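Local coordinates for DNA processing protein DprA (Streptococcus pneumoniae, PDB 3UQZ) that binds single-stranded DNA cooperatively, shields it from nucleases and helps load RecA onto it during natural transformation, at residues P72-S75 against D79-P82; L191-P196 against N209-G214; S124-I129 against A154-G159; P107-V112 against Q130-E135. One frame throughout, in Å; residues are numbered along the deposited sequence.

Interaction 1: P72-S75 against D79-P82; sequences PSFS and DCYP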
loop_
_atom_site.group_PDB
_atom_site.type_symbol
_atom_site.label_atom_id
_atom_site.label_comp_id
_atom_site.label_asym_id
_atom_site.label_seq_id
_atom_site.Cartn_x
_atom_site.Cartn_y
_atom_site.Cartn_z
ATOM N N PRO A 72 20.620 2.975 -37.493
ATOM C CA PRO A 72 21.699 3.686 -36.782
ATOM C C PRO A 72 21.936 3.130 -35.376
ATOM O O PRO A 72 21.138 2.326 -34.885
ATOM C CB PRO A 72 21.216 5.147 -36.752
ATOM C CG PRO A 72 19.753 5.061 -36.886
ATOM C CD PRO A 72 19.467 3.866 -37.741
ATOM N N SER A 73 23.045 3.543 -34.738
ATOM C CA SER A 73 23.407 3.052 -33.415
ATOM C C SER A 73 24.270 4.038 -32.648
ATOM O O SER A 73 24.686 5.064 -33.189
ATOM C CB SER A 73 24.129 1.707 -33.535
ATOM O OG SER A 73 25.243 1.770 -34.412
ATOM N N PHE A 74 24.503 3.730 -31.367
ATOM C CA PHE A 74 25.374 4.444 -30.437
ATOM C C PHE A 74 25.854 3.450 -29.389
ATOM O O PHE A 74 25.151 2.475 -29.101
ATOM C CB PHE A 74 24.702 5.685 -29.810
ATOM C CG PHE A 74 23.556 5.433 -28.851
ATOM C CD1 PHE A 74 23.780 5.366 -27.477
ATOM C CD2 PHE A 74 22.250 5.280 -29.321
ATOM C CE1 PHE A 74 22.729 5.107 -26.590
ATOM C CE2 PHE A 74 21.198 5.029 -28.430
ATOM C CZ PHE A 74 21.444 4.951 -27.072
ATOM N N SER A 75 27.071 3.656 -28.863
ATOM C CA SER A 75 27.674 2.754 -27.881
ATOM C C SER A 75 27.990 3.476 -26.581
ATOM O O SER A 75 27.913 4.704 -26.524
ATOM C CB SER A 75 28.946 2.127 -28.449
ATOM O OG SER A 75 29.992 3.079 -28.570
ATOM N N ASP A 79 29.199 10.033 -26.593
ATOM C CA ASP A 79 28.784 11.139 -25.720
ATOM C C ASP A 79 27.292 11.115 -25.397
ATOM O O ASP A 79 26.897 11.522 -24.304
ATOM C CB ASP A 79 29.129 12.508 -26.361
ATOM C CG ASP A 79 30.425 12.566 -27.156
ATOM O OD1 ASP A 79 30.499 11.910 -28.227
ATOM O OD2 ASP A 79 31.338 13.317 -26.748
ATOM N N CYS A 80 26.468 10.676 -26.359
ATOM C CA CYS A 80 25.017 10.643 -26.227
ATOM C C CYS A 80 24.502 9.543 -25.295
ATOM O O CYS A 80 23.337 9.596 -24.875
ATOM C CB CYS A 80 24.352 10.577 -27.596
ATOM S SG CYS A 80 24.487 8.965 -28.394
ATOM N N TYR A 81 25.341 8.545 -24.988
ATOM C CA TYR A 81 24.947 7.459 -24.104
ATOM C C TYR A 81 24.547 8.042 -22.724
ATOM O O TYR A 81 25.360 8.752 -22.113
ATOM C CB TYR A 81 26.072 6.413 -23.984
ATOM C CG TYR A 81 25.631 5.098 -23.379
ATOM C CD1 TYR A 81 25.309 4.012 -24.183
ATOM C CD2 TYR A 81 25.570 4.929 -21.995
ATOM C CE1 TYR A 81 24.946 2.787 -23.629
ATOM C CE2 TYR A 81 25.183 3.716 -21.431
ATOM C CZ TYR A 81 24.877 2.647 -22.253
ATOM O OH TYR A 81 24.512 1.449 -21.694
ATOM N N PRO A 82 23.273 7.814 -22.273
ATOM C CA PRO A 82 22.834 8.397 -20.987
ATOM C C PRO A 82 23.546 7.840 -19.757
ATOM O O PRO A 82 23.694 6.626 -19.606
ATOM C CB PRO A 82 21.318 8.187 -20.974
ATOM C CG PRO A 82 21.063 7.129 -21.937
ATOM C CD PRO A 82 22.190 7.036 -22.913
#
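S75, the last residue of strand 73-75, and Y81 bring their CA atoms to 6.6 Å of each other, where the loop that follows, three residues on, crosses the end of the strand at a steep angle. F74 supplies most of the side-chain contact. Its CG lies between its own backbone N and carbonyl carbon (chi1 68°), and this rotation aims the ring at the following loop. C80 meets the near end of the phenylalanine: SG is 3.6 Å from F74 CB and lies obliquely to the ring, 4.3 Å from its centroid, a cysteine sulfur-aromatic contact. Farther out along the same ring, Y81 CD1 comes up to the edge near CE1, 3.7 Å from that F74 atom. The two ring planes are inclined at 64°. P82 CD closes the row with a looser approach, 4.2 Å from F74 CE1. On the strand side, S75 O lies 3.6 Å from Y81 CD1, so the tyrosine is touched by backbone as well as by ring. Y81 OH is bonded to P92 O, while S75 OG engages L77 N in the turn and N5 OD1 in the N-terminal SAM-like domain. Strand 73-75 is the outermost strand at one end of the chain's mixed sheet, antiparallel to strand 94-99, whose L95 and Y97 also pack against F74.

Interaction 2: L191-P196 against N209-G214; sequences LSEYGP and NRIIAG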
loop_
_atom_site.group_PDB
_atom_site.type_symbol
_atom_site.label_atom_id
_atom_site.label_comp_id
_atom_site.label_asym_id
_atom_site.label_seq_id
_atom_site.Cartn_x
_atom_site.Cartn_y
_atom_site.Cartn_z
ATOM N N LEU A 191 14.395 1.747 -29.012
ATOM C CA LEU A 191 15.744 1.239 -28.750
ATOM C C LEU A 191 15.763 -0.297 -28.769
ATOM O O LEU A 191 14.771 -0.948 -28.395
ATOM C CB LEU A 191 16.283 1.745 -27.404
ATOM C CG LEU A 191 16.500 3.251 -27.240
ATOM C CD1 LEU A 191 16.677 3.609 -25.762
ATOM C CD2 LEU A 191 17.700 3.757 -28.075
ATOM N N SER A 192 16.907 -0.873 -29.190
ATOM C CA SER A 192 17.115 -2.328 -29.248
ATOM C C SER A 192 18.595 -2.706 -29.196
ATOM O O SER A 192 19.433 -2.001 -29.750
ATOM C CB SER A 192 16.479 -2.925 -30.504
ATOM O OG SER A 192 16.497 -4.342 -30.461
ATOM N N GLU A 193 18.907 -3.826 -28.547
ATOM C CA GLU A 193 20.268 -4.367 -28.461
ATOM C C GLU A 193 20.461 -5.375 -29.596
ATOM O O GLU A 193 21.583 -5.778 -29.863
ATOM C CB GLU A 193 20.442 -5.109 -27.128
ATOM C CG GLU A 193 21.310 -4.390 -26.116
ATOM C CD GLU A 193 21.572 -5.184 -24.855
ATOM O OE1 GLU A 193 22.663 -5.014 -24.268
ATOM O OE2 GLU A 193 20.718 -6.018 -24.478
ATOM N N TYR A 194 19.354 -5.794 -30.234
ATOM C CA TYR A 194 19.282 -6.810 -31.272
ATOM C C TYR A 194 19.342 -6.266 -32.688
ATOM O O TYR A 194 18.738 -5.246 -33.005
ATOM C CB TYR A 194 18.055 -7.709 -31.036
ATOM C CG TYR A 194 17.954 -8.114 -29.580
ATOM C CD1 TYR A 194 18.852 -9.028 -29.027
ATOM C CD2 TYR A 194 17.052 -7.492 -28.725
ATOM C CE1 TYR A 194 18.838 -9.323 -27.665
ATOM C CE2 TYR A 194 17.022 -7.790 -27.363
ATOM C CZ TYR A 194 17.908 -8.717 -26.842
ATOM O OH TYR A 194 17.906 -9.002 -25.501
ATOM N N GLY A 195 20.108 -6.951 -33.520
ATOM C CA GLY A 195 20.328 -6.577 -34.908
ATOM C C GLY A 195 19.189 -6.957 -35.830
ATOM O O GLY A 195 18.219 -7.575 -35.387
ATOM N N PRO A 196 19.292 -6.612 -37.135
ATOM C CA PRO A 196 18.194 -6.910 -38.073
ATOM C C PRO A 196 17.701 -8.355 -38.122
ATOM O O PRO A 196 18.501 -9.294 -38.115
ATOM C CB PRO A 196 18.755 -6.447 -39.420
ATOM C CG PRO A 196 19.753 -5.389 -39.069
ATOM C CD PRO A 196 20.385 -5.878 -37.805
ATOM N N ASN A 209 14.306 -5.510 -20.085
ATOM C CA ASN A 209 13.791 -4.890 -18.858
ATOM C C ASN A 209 14.841 -4.152 -18.035
ATOM O O ASN A 209 14.527 -3.131 -17.413
ATOM C CB ASN A 209 13.045 -5.896 -17.999
ATOM C CG ASN A 209 11.752 -6.376 -18.594
ATOM O OD1 ASN A 209 11.045 -5.662 -19.316
ATOM N ND2 ASN A 209 11.394 -7.600 -18.268
ATOM N N ARG A 210 16.077 -4.671 -18.034
ATOM C CA ARG A 210 17.247 -4.101 -17.359
ATOM C C ARG A 210 17.520 -2.674 -17.901
ATOM O O ARG A 210 17.817 -1.772 -17.114
ATOM C CB ARG A 210 18.443 -5.061 -17.533
ATOM C CG ARG A 210 19.791 -4.423 -17.873
ATOM C CD ARG A 210 20.851 -5.409 -18.345
ATOM N NE ARG A 210 20.493 -5.952 -19.654
ATOM C CZ ARG A 210 21.212 -5.798 -20.759
ATOM N NH1 ARG A 210 22.363 -5.145 -20.725
ATOM N NH2 ARG A 210 20.790 -6.312 -21.903
ATOM N N ILE A 211 17.348 -2.473 -19.239
ATOM C CA ILE A 211 17.522 -1.193 -19.944
ATOM C C ILE A 211 16.373 -0.235 -19.588
ATOM O O ILE A 211 16.645 0.929 -19.291
ATOM C CB ILE A 211 17.682 -1.386 -21.484
ATOM C CG1 ILE A 211 18.825 -2.366 -21.809
ATOM C CG2 ILE A 211 17.874 -0.031 -22.211
ATOM C CD1 ILE A 211 18.808 -2.943 -23.230
ATOM N N ILE A 212 15.096 -0.722 -19.614
ATOM C CA ILE A 212 13.908 0.065 -19.247
ATOM C C ILE A 212 14.124 0.695 -17.864
ATOM O O ILE A 212 13.998 1.913 -17.728
ATOM C CB ILE A 212 12.595 -0.775 -19.296
ATOM C CG1 ILE A 212 12.251 -1.235 -20.735
ATOM C CG2 ILE A 212 11.411 -0.003 -18.668
ATOM C CD1 ILE A 212 11.150 -2.220 -20.824
ATOM N N ALA A 213 14.489 -0.129 -16.864
ATOM C CA ALA A 213 14.746 0.323 -15.499
ATOM C C ALA A 213 15.981 1.224 -15.427
ATOM O O ALA A 213 15.888 2.313 -14.871
ATOM C CB ALA A 213 14.904 -0.873 -14.575
ATOM N N GLY A 214 17.089 0.789 -16.035
ATOM C CA GLY A 214 18.369 1.498 -16.059
ATOM C C GLY A 214 18.347 2.907 -16.620
ATOM O O GLY A 214 19.069 3.784 -16.140
#
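A bend at chi3 (68°) turns the end of the R210 side chain toward E193, whose own chain runs extended beyond CG (chi2 -175°) to meet it. The two side chains cross at about a right angle and join in a salt bridge, with R210 NH2 2.6 Å from E193 OE2. As a hydrogen bond it is weak, because the N-H points well off the line to the acceptor. The carboxylate approaches the edge of the guanidinium, but the two planes are turned 45° apart, so the pair is not a coplanar, two-toothed bridge; E193 OE2 makes the short approach and OE1 stands at 3.3 Å from R210 NH2. Below the charged pair, I211 supplies an apolar floor: its CD1 lies 3.9 Å from E193 CD, and its CG1 sits over one face of the guanidinium. The contact joins the chain around strand 189-192 to helix 204-215, the helix of a beta-alpha-beta crossover in the Rossmann-like sheet that carries the chain on to strand 218-222, across the intervening strands 161-164, 137-140 and 108-113. S192 OG accepts from Y194 N at 3.2 Å in an ST turn, and the Y194 ring lays one face against E193 CB. The arginine is anchored further by backbone oxygens, with NH1 bonded to D90 O and NE to A207 O. L95 of strand 94-99 touches both E193 and I211, placing apolar cover next to the ion pair.

Interaction 3: S124-I129 against A154-G159; sequences SVEKVI and ALQNGG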
loop_
_atom_site.group_PDB
_atom_site.type_symbol
_atom_site.label_atom_id
_atom_site.label_comp_id
_atom_site.label_asym_id
_atom_site.label_seq_id
_atom_site.Cartn_x
_atom_site.Cartn_y
_atom_site.Cartn_z
ATOM N N SER A 124 -5.956 2.862 -14.557
ATOM C CA SER A 124 -5.132 3.302 -13.424
ATOM C C SER A 124 -3.849 3.941 -13.944
ATOM O O SER A 124 -3.480 5.022 -13.490
ATOM C CB SER A 124 -4.781 2.124 -12.517
ATOM O OG SER A 124 -5.944 1.429 -12.104
ATOM N N VAL A 125 -3.190 3.279 -14.915
ATOM C CA VAL A 125 -1.950 3.734 -15.557
ATOM C C VAL A 125 -2.211 5.047 -16.293
ATOM O O VAL A 125 -1.453 6.005 -16.120
ATOM C CB VAL A 125 -1.371 2.629 -16.478
ATOM C CG1 VAL A 125 -0.216 3.141 -17.316
ATOM C CG2 VAL A 125 -0.923 1.435 -15.666
ATOM N N GLU A 126 -3.313 5.100 -17.067
ATOM C CA GLU A 126 -3.746 6.279 -17.821
ATOM C C GLU A 126 -3.960 7.489 -16.903
ATOM O O GLU A 126 -3.510 8.584 -17.238
ATOM C CB GLU A 126 -5.000 5.959 -18.643
ATOM C CG GLU A 126 -5.415 7.076 -19.584
ATOM C CD GLU A 126 -6.748 6.917 -20.292
ATOM O OE1 GLU A 126 -7.662 6.260 -19.738
ATOM O OE2 GLU A 126 -6.887 7.485 -21.399
ATOM N N LYS A 127 -4.613 7.277 -15.741
ATOM C CA LYS A 127 -4.899 8.310 -14.746
ATOM C C LYS A 127 -3.594 8.859 -14.144
ATOM O O LYS A 127 -3.422 10.081 -14.105
ATOM C CB LYS A 127 -5.845 7.766 -13.655
ATOM C CG LYS A 127 -6.321 8.805 -12.638
ATOM C CD LYS A 127 -7.158 8.161 -11.544
ATOM C CE LYS A 127 -7.565 9.118 -10.448
ATOM N NZ LYS A 127 -6.477 9.311 -9.455
ATOM N N VAL A 128 -2.680 7.965 -13.700
ATOM C CA VAL A 128 -1.373 8.337 -13.145
ATOM C C VAL A 128 -0.536 9.124 -14.187
ATOM O O VAL A 128 0.010 10.173 -13.845
ATOM C CB VAL A 128 -0.606 7.130 -12.531
ATOM C CG1 VAL A 128 0.796 7.529 -12.046
ATOM C CG2 VAL A 128 -1.405 6.501 -11.392
ATOM N N ILE A 129 -0.484 8.652 -15.452
ATOM C CA ILE A 129 0.263 9.325 -16.520
ATOM C C ILE A 129 -0.296 10.716 -16.820
ATOM O O ILE A 129 0.483 11.661 -16.949
ATOM C CB ILE A 129 0.450 8.427 -17.773
ATOM C CG1 ILE A 129 1.470 7.306 -17.467
ATOM C CG2 ILE A 129 0.867 9.247 -19.030
ATOM C CD1 ILE A 129 1.479 6.209 -18.436
ATOM N N ALA A 154 0.747 8.400 -22.950
ATOM C CA ALA A 154 1.775 9.408 -23.199
ATOM C C ALA A 154 1.430 10.142 -24.489
ATOM O O ALA A 154 1.394 11.372 -24.502
ATOM C CB ALA A 154 3.144 8.746 -23.319
ATOM N N LEU A 155 1.091 9.384 -25.540
ATOM C CA LEU A 155 0.743 9.889 -26.873
ATOM C C LEU A 155 -0.494 10.772 -26.870
ATOM O O LEU A 155 -0.452 11.880 -27.410
ATOM C CB LEU A 155 0.598 8.737 -27.879
ATOM C CG LEU A 155 1.857 7.902 -28.136
ATOM C CD1 LEU A 155 1.576 6.791 -29.107
ATOM C CD2 LEU A 155 2.988 8.742 -28.634
ATOM N N GLN A 156 -1.558 10.312 -26.203
ATOM C CA GLN A 156 -2.797 11.057 -26.078
ATOM C C GLN A 156 -2.651 12.375 -25.331
ATOM O O GLN A 156 -3.281 13.360 -25.718
ATOM C CB GLN A 156 -3.899 10.197 -25.470
ATOM C CG GLN A 156 -5.077 10.098 -26.421
ATOM C CD GLN A 156 -6.423 10.177 -25.739
ATOM O OE1 GLN A 156 -6.696 9.452 -24.778
ATOM N NE2 GLN A 156 -7.325 11.017 -26.257
ATOM N N ASN A 157 -1.816 12.413 -24.297
ATOM C CA ASN A 157 -1.622 13.630 -23.522
ATOM C C ASN A 157 -0.805 14.696 -24.268
ATOM O O ASN A 157 -0.808 15.863 -23.876
ATOM C CB ASN A 157 -1.007 13.300 -22.149
ATOM C CG ASN A 157 -1.729 13.953 -20.994
ATOM O OD1 ASN A 157 -2.960 13.838 -20.843
ATOM N ND2 ASN A 157 -0.977 14.655 -20.150
ATOM N N GLY A 158 -0.152 14.287 -25.348
ATOM C CA GLY A 158 0.725 15.140 -26.138
ATOM C C GLY A 158 2.149 15.091 -25.610
ATOM O O GLY A 158 2.920 16.043 -25.781
ATOM N N GLY A 159 2.487 13.977 -24.955
ATOM C CA GLY A 159 3.796 13.738 -24.358
ATOM C C GLY A 159 4.712 12.865 -25.190
ATOM O O GLY A 159 4.398 12.514 -26.329
HETATM O O HOH W 1 -5.459 10.249 -22.607
#
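I129 of helix 119-130 and A154 of helix 146-157 make the closest backbone approach of the two segments, their CA atoms 6.8 Å apart. I129 has about 50 Å² buried here, the largest share. Its CG2 is the branch that touches, standing anti to the backbone N and 4.0 Å from A154 N, so the methyl rests on the backbone of the second helix. A154 has a small methyl, consistent with the close approach of the helices here; A150 and A153, about one turn and one residue earlier, also receive I129. The pair belongs to the Rossmann-like domain, where both helices serve as successive connections between parallel strands. N157, third in buried surface, points toward helix 119-130 but stays just beyond contact, and its O accepts from N134 ND2 in the loop after that helix. Next, G158 takes positive phi in a Schellman motif, with G159 N bonded to A154 O at 2.9 Å and G158 N to L155 O at 3.2 Å. Nearer the surface, E126 OE2 and Q156 OE1, 3.9 Å apart, are both acceptors, and a water mediates between them: it donates to Q156 OE1 at 2.6 Å and weakly to E126 OE2. On another flank of helix 119-130, S124 and V128 pack against L252 and I251 of the second subunit, consistent with this helix taking part in the dimer that is crucial for loading RecA.

Interaction 4: P107-V112 against Q130-E135; sequences PKVAVV and QGLENE
L132 and E135 are the two residues through which the loop after helix 119-130 meets strand 108-113, the first touching V109 and the second P107. The loop begins with a type I turn from Q130 to E133, closed by E133 N bonded to Q130 O at 3.2 Å. Within it L132 points at the strand, and its CD1, carried straight on from CA by an extended chi2 (172°), ends 4.2 Å from V109 CG1. This is a light methyl-to-methyl contact; V109 also packs on L136 and on I138 of strand 137-140. E133 is the first residue past the helix to leave helical angles, and it takes the second position of a type I' turn from L132 to E135. E133 and N134 both have positive phi (54° each) in its corner positions, and E135 N returns to L132 O at 3.3 Å. The two overlapping turns redirect the chain from helix 119-130 into strand 137-140, completing a beta-alpha-beta crossover, the building block of Rossmann-like folds, in which strands 108-113 and 137-140 lie parallel and adjacent. At E135 the backbone does the touching: its O is 4.3 Å from P107 CB, while the CA atoms of E135 and P107 are 7.6 Å apart. From here the chain enters strand 137-140, where V137 bonds through its backbone to P107 and V109.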
loop_
_atom_site.group_PDB
_atom_site.type_symbol
_atom_site.label_atom_id
_atom_site.label_comp_id
_atom_site.label_asym_id
_atom_site.label_seq_id
_atom_site.Cartn_x
_atom_site.Cartn_y
_atom_site.Cartn_z
ATOM N N PRO A 107 13.977 14.108 -18.609
ATOM C CA PRO A 107 13.728 13.230 -17.453
ATOM C C PRO A 107 12.775 12.104 -17.859
ATOM O O PRO A 107 11.799 12.349 -18.573
ATOM C CB PRO A 107 13.118 14.174 -16.410
ATOM C CG PRO A 107 13.462 15.573 -16.895
ATOM C CD PRO A 107 13.392 15.448 -18.378
ATOM N N LYS A 108 13.113 10.859 -17.462
ATOM C CA LYS A 108 12.390 9.644 -17.837
ATOM C C LYS A 108 11.852 8.849 -16.644
ATOM O O LYS A 108 12.489 8.799 -15.589
ATOM C CB LYS A 108 13.306 8.731 -18.678
ATOM C CG LYS A 108 13.794 9.351 -19.980
ATOM C CD LYS A 108 14.958 8.594 -20.608
ATOM C CE LYS A 108 16.306 8.869 -19.979
ATOM N NZ LYS A 108 16.796 10.249 -20.200
ATOM N N VAL A 109 10.689 8.201 -16.838
ATOM C CA VAL A 109 10.056 7.325 -15.856
ATOM C C VAL A 109 9.659 6.025 -16.551
ATOM O O VAL A 109 9.128 6.049 -17.665
ATOM C CB VAL A 109 8.897 7.990 -15.033
ATOM C CG1 VAL A 109 7.637 8.239 -15.873
ATOM C CG2 VAL A 109 8.568 7.188 -13.775
ATOM N N ALA A 110 9.981 4.891 -15.920
ATOM C CA ALA A 110 9.619 3.585 -16.450
ATOM C C ALA A 110 8.189 3.207 -15.990
ATOM O O ALA A 110 7.731 3.668 -14.947
ATOM C CB ALA A 110 10.613 2.542 -15.983
ATOM N N VAL A 111 7.471 2.434 -16.816
ATOM C CA VAL A 111 6.117 1.950 -16.531
ATOM C C VAL A 111 6.081 0.470 -16.906
ATOM O O VAL A 111 6.319 0.111 -18.063
ATOM C CB VAL A 111 4.961 2.758 -17.191
ATOM C CG1 VAL A 111 3.602 2.250 -16.710
ATOM C CG2 VAL A 111 5.087 4.254 -16.919
ATOM N N VAL A 112 5.860 -0.390 -15.904
ATOM C CA VAL A 112 5.844 -1.850 -16.091
ATOM C C VAL A 112 4.572 -2.464 -15.512
ATOM O O VAL A 112 3.946 -1.869 -14.635
ATOM C CB VAL A 112 7.148 -2.579 -15.601
ATOM C CG1 VAL A 112 8.375 -2.119 -16.372
ATOM C CG2 VAL A 112 7.374 -2.433 -14.108
ATOM N N GLN A 130 -1.638 10.854 -16.888
ATOM C CA GLN A 130 -2.300 12.138 -17.132
ATOM C C GLN A 130 -1.893 13.167 -16.070
ATOM O O GLN A 130 -1.548 14.288 -16.422
ATOM C CB GLN A 130 -3.820 11.965 -17.194
ATOM C CG GLN A 130 -4.327 11.522 -18.565
ATOM C CD GLN A 130 -5.702 10.868 -18.552
ATOM O OE1 GLN A 130 -6.354 10.698 -17.511
ATOM N NE2 GLN A 130 -6.168 10.470 -19.729
ATOM N N GLY A 131 -1.842 12.736 -14.808
ATOM C CA GLY A 131 -1.433 13.544 -13.662
ATOM C C GLY A 131 0.027 13.962 -13.655
ATOM O O GLY A 131 0.396 14.860 -12.896
ATOM N N LEU A 132 0.878 13.314 -14.489
ATOM C CA LEU A 132 2.301 13.637 -14.627
ATOM C C LEU A 132 2.498 14.943 -15.414
ATOM O O LEU A 132 3.549 15.567 -15.302
ATOM C CB LEU A 132 3.102 12.484 -15.265
ATOM C CG LEU A 132 3.298 11.216 -14.415
ATOM C CD1 LEU A 132 3.918 10.119 -15.240
ATOM C CD2 LEU A 132 4.149 11.475 -13.179
ATOM N N GLU A 133 1.457 15.370 -16.168
ATOM C CA GLU A 133 1.376 16.619 -16.945
ATOM C C GLU A 133 2.538 16.792 -17.918
ATOM O O GLU A 133 3.134 17.869 -17.988
ATOM C CB GLU A 133 1.208 17.873 -16.028
ATOM C CG GLU A 133 0.425 17.665 -14.737
ATOM C CD GLU A 133 -0.025 18.917 -14.018
ATOM O OE1 GLU A 133 0.783 19.541 -13.289
ATOM O OE2 GLU A 133 -1.227 19.237 -14.145
ATOM N N ASN A 134 2.880 15.711 -18.647
ATOM C CA ASN A 134 3.967 15.655 -19.634
ATOM C C ASN A 134 5.349 16.104 -19.132
ATOM O O ASN A 134 6.197 16.483 -19.934
ATOM C CB ASN A 134 3.570 16.337 -20.943
ATOM C CG ASN A 134 2.430 15.670 -21.661
ATOM O OD1 ASN A 134 2.138 14.475 -21.494
ATOM N ND2 ASN A 134 1.779 16.432 -22.509
ATOM N N GLU A 135 5.579 16.039 -17.818
ATOM C CA GLU A 135 6.856 16.408 -17.201
ATOM C C GLU A 135 7.932 15.329 -17.421
ATOM O O GLU A 135 9.123 15.624 -17.322
ATOM C CB GLU A 135 6.673 16.631 -15.690
ATOM C CG GLU A 135 6.156 18.004 -15.315
ATOM C CD GLU A 135 7.209 18.852 -14.631
ATOM O OE1 GLU A 135 7.492 18.604 -13.436
ATOM O OE2 GLU A 135 7.764 19.754 -15.298
#

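From the N terminus, interaction 1 comes first, closing a short loop at the outermost strand of the sheet beside the SAM-like domain. Interactions 4 and 3 then cross: 107-112 and 124-129 both open before 130-135 closes the first and 154-159 the second, binding two successive crossover helices and their strands into one cluster with centres about 8 Å apart. Interaction 2 follows in series and closes the loop between strand 189-192 and helix 204-215. It also touches two of the others: L191 packs on F74 of interaction 1 and I212 on A110 of interaction 4, linking the edge strand to the middle of the sheet. Interactions 1 and 3 remain far apart, about 28 Å between centres.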